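Radical SAM domain protein (Methanothrix thermoacetophila, PDB 6Y1X) is the radical SAM carbide synthase NifB, an iron-sulfur enzyme that matures the nitrogenase cofactor in the FeMo-co biosynthesis pathway. Local coordinates at residues E92-V97 and R126-K131. Residues are numbered along the deposited sequence; the frame is centred on the assembly and turned at random.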
ATOM      1  N   GLU A  92      22.344   0.102  -5.818  1.00 39.83           N
ATOM      2  CA  GLU A  92      23.020   0.136  -7.110  1.00 40.27           C
ATOM      3  C   GLU A  92      22.034   0.356  -8.251  1.00 35.67           C
ATOM      4  O   GLU A  92      22.362   1.029  -9.236  1.00 37.63           O
ATOM      5  CB  GLU A  92      23.799  -1.161  -7.320  1.00 45.22           C
ATOM      6  CG  GLU A  92      24.975  -1.326  -6.377  1.00 52.07           C
ATOM      7  CD  GLU A  92      25.584  -2.710  -6.445  1.00 63.28           C
ATOM      8  OE1 GLU A  92      26.602  -2.946  -5.760  1.00 69.84           O
ATOM      9  OE2 GLU A  92      25.040  -3.566  -7.176  1.00 66.80           O
ATOM     10  N   ARG A  93      20.831  -0.219  -8.158  1.00 31.64           N
ATOM     11  CA  ARG A  93      19.842   0.037  -9.201  1.00 38.64           C
ATOM     12  C   ARG A  93      19.395   1.494  -9.192  1.00 40.39           C
ATOM     13  O   ARG A  93      19.173   2.085 -10.255  1.00 46.66           O
ATOM     14  CB  ARG A  93      18.640  -0.898  -9.069  1.00 33.52           C
ATOM     15  CG  ARG A  93      17.650  -0.702 -10.218  1.00 38.11           C
ATOM     16  CD  ARG A  93      16.479  -1.653 -10.155  1.00 40.62           C
ATOM     17  NE  ARG A  93      16.865  -3.012 -10.528  1.00 46.43           N
ATOM     18  N   VAL A  94      19.249   2.085  -8.003  1.00 36.64           N
ATOM     19  CA  VAL A  94      18.933   3.509  -7.911  1.00 28.93           C
ATOM     20  C   VAL A  94      20.009   4.335  -8.600  1.00 34.22           C
ATOM     21  O   VAL A  94      19.708   5.255  -9.370  1.00 36.84           O
ATOM     22  CB  VAL A  94      18.760   3.929  -6.440  1.00 29.51           C
ATOM     23  CG1 VAL A  94      18.502   5.415  -6.351  1.00 27.58           C
ATOM     24  CG2 VAL A  94      17.608   3.181  -5.816  1.00 28.25           C
ATOM     25  N   ASP A  95      21.278   4.036  -8.311  1.00 35.47           N
ATOM     26  CA  ASP A  95      22.386   4.731  -8.961  1.00 47.02           C
ATOM     27  C   ASP A  95      22.217   4.742 -10.475  1.00 51.37           C
ATOM     28  O   ASP A  95      22.302   5.795 -11.116  1.00 45.24           O
ATOM     29  CB  ASP A  95      23.718   4.080  -8.583  1.00 48.93           C
ATOM     30  CG  ASP A  95      24.081   4.287  -7.124  1.00 50.86           C
ATOM     31  OD1 ASP A  95      23.673   5.315  -6.543  1.00 51.93           O
ATOM     32  OD2 ASP A  95      24.802   3.433  -6.566  1.00 52.22           O
ATOM     33  N   GLU A  96      21.953   3.572 -11.064  1.00 52.41           N
ATOM     34  CA  GLU A  96      21.917   3.483 -12.520  1.00 56.43           C
ATOM     35  C   GLU A  96      20.671   4.145 -13.092  1.00 54.37           C
ATOM     36  O   GLU A  96      20.740   4.794 -14.143  1.00 56.83           O
ATOM     37  CB  GLU A  96      21.990   2.019 -12.955  1.00 59.42           C
ATOM     38  CG  GLU A  96      23.286   1.322 -12.577  1.00 64.21           C
ATOM     39  N   VAL A  97      19.522   3.990 -12.430  1.00 51.29           N
ATOM     40  CA  VAL A  97      18.305   4.636 -12.916  1.00 52.41           C
ATOM     41  C   VAL A  97      18.448   6.153 -12.864  1.00 54.63           C
ATOM     42  O   VAL A  97      18.140   6.860 -13.832  1.00 53.08           O
ATOM     43  CB  VAL A  97      17.080   4.156 -12.118  1.00 50.56           C
ATOM     44  CG1 VAL A  97      15.862   5.002 -12.455  1.00 53.48           C
ATOM     45  CG2 VAL A  97      16.807   2.691 -12.412  1.00 46.13           C
ATOM     46  N   ARG A 126      17.061   3.522   4.249  1.00 26.07           N
ATOM     47  CA  ARG A 126      18.104   4.253   4.955  1.00 31.52           C
ATOM     48  C   ARG A 126      19.286   4.538   4.034  1.00 36.43           C
ATOM     49  O   ARG A 126      19.849   5.639   4.058  1.00 39.49           O
ATOM     50  CB  ARG A 126      18.549   3.460   6.183  1.00 32.86           C
ATOM     51  CG  ARG A 126      19.574   4.168   7.042  1.00 47.90           C
ATOM     52  CD  ARG A 126      20.261   3.204   7.993  1.00 58.47           C
ATOM     53  NE  ARG A 126      21.096   2.234   7.287  1.00 64.20           N
ATOM     54  CZ  ARG A 126      22.348   2.466   6.900  1.00 68.13           C
ATOM     55  NH1 ARG A 126      22.915   3.641   7.144  1.00 73.43           N
ATOM     56  NH2 ARG A 126      23.036   1.525   6.266  1.00 66.16           N
ATOM     57  N   LEU A 127      19.671   3.560   3.209  1.00 28.42           N
ATOM     58  CA  LEU A 127      20.762   3.773   2.263  1.00 31.23           C
ATOM     59  C   LEU A 127      20.383   4.790   1.191  1.00 31.27           C
ATOM     60  O   LEU A 127      21.173   5.686   0.873  1.00 32.32           O
ATOM     61  CB  LEU A 127      21.163   2.451   1.608  1.00 31.22           C
ATOM     62  CG  LEU A 127      21.919   1.405   2.427  1.00 32.05           C
ATOM     63  CD1 LEU A 127      22.069   0.124   1.619  1.00 34.80           C
ATOM     64  CD2 LEU A 127      23.284   1.931   2.850  1.00 34.82           C
ATOM     65  N   VAL A 128      19.178   4.673   0.633  1.00 27.36           N
ATOM     66  CA  VAL A 128      18.757   5.584  -0.428  1.00 33.12           C
ATOM     67  C   VAL A 128      18.625   7.007   0.102  1.00 32.30           C
ATOM     68  O   VAL A 128      19.112   7.963  -0.514  1.00 30.26           O
ATOM     69  CB  VAL A 128      17.443   5.092  -1.060  1.00 32.15           C
ATOM     70  CG1 VAL A 128      16.868   6.155  -1.987  1.00 33.55           C
ATOM     71  CG2 VAL A 128      17.676   3.786  -1.802  1.00 27.53           C
ATOM     72  N   GLY A 129      17.952   7.171   1.245  1.00 31.59           N
ATOM     73  CA  GLY A 129      17.713   8.506   1.771  1.00 29.10           C
ATOM     74  C   GLY A 129      18.992   9.241   2.118  1.00 32.84           C
ATOM     75  O   GLY A 129      19.093  10.456   1.936  1.00 38.62           O
ATOM     76  N   GLU A 130      19.985   8.514   2.626  1.00 32.13           N
ATOM     77  CA  GLU A 130      21.227   9.153   3.033  1.00 33.63           C
ATOM     78  C   GLU A 130      22.062   9.577   1.833  1.00 35.89           C
ATOM     79  O   GLU A 130      22.744  10.604   1.889  1.00 38.57           O
ATOM     80  CB  GLU A 130      22.018   8.210   3.937  1.00 37.31           C
ATOM     81  CG  GLU A 130      21.462   8.110   5.345  1.00 49.54           C
ATOM     82  CD  GLU A 130      22.107   7.001   6.151  1.00 62.77           C
ATOM     83  OE1 GLU A 130      23.132   6.450   5.697  1.00 66.15           O
ATOM     84  OE2 GLU A 130      21.589   6.683   7.242  1.00 67.78           O
ATOM     85  N   LYS A 131      22.015   8.818   0.740  1.00 35.15           N
ATOM     86  CA  LYS A 131      22.788   9.169  -0.444  1.00 39.05           C
ATOM     87  C   LYS A 131      22.061  10.149  -1.357  1.00 38.08           C
ATOM     88  O   LYS A 131      22.709  10.992  -1.989  1.00 40.73           O
ATOM     89  CB  LYS A 131      23.147   7.895  -1.215  1.00 39.43           C
ATOM     90  CG  LYS A 131      24.040   8.107  -2.422  1.00 42.01           C
ATOM     91  CD  LYS A 131      24.487   6.775  -2.996  1.00 44.23           C
ATOM     92  CE  LYS A 131      25.342   6.957  -4.237  1.00 48.56           C
ATOM     93  NZ  LYS A 131      25.743   5.646  -4.814  1.00 48.10           N
TER
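V94 and V128 meet methyl to methyl, CG2 to CG2 at 4.1 Å, where helices 87-100 and 119-131 pack beside each other on the parallel sheet of the radical SAM domain. In each valine CG1 is the methyl anti to the backbone N (chi1 177° in V94, 170° in V128), which leaves CG2, beside that N, as the methyl that makes the closest contact. This buried side is closed by neighbours: M51 of strand 49-52, L53 and Y132 pack on V94, while L91, V107 and L135 pack on V128. The outer side is polar and more open, with D95 partly exposed and K131 exposed. There the fully extended chain of K131 reaches across, meeting the D95 side chain at about a right angle. Its ammonium forms a salt bridge to the carboxylate: NZ lies 2.7 Å from OD1 of D95, whose exact place is less certain, and makes a weaker bond of 3.0 Å to OD2. With an alanine at D95, the K131 ammonium would probably lose its carboxylate partner and the chain end be less fixed, though still packed on L91. Along helix 119-131, R126 and E130 form a separate salt bridge (NH1 to OE1, 3.2 Å), and R126 also pairs with E123. Apolar contact thus joins the helices toward the sheet, and opposite charges link them at the surface, where solvent probably weakens the attraction.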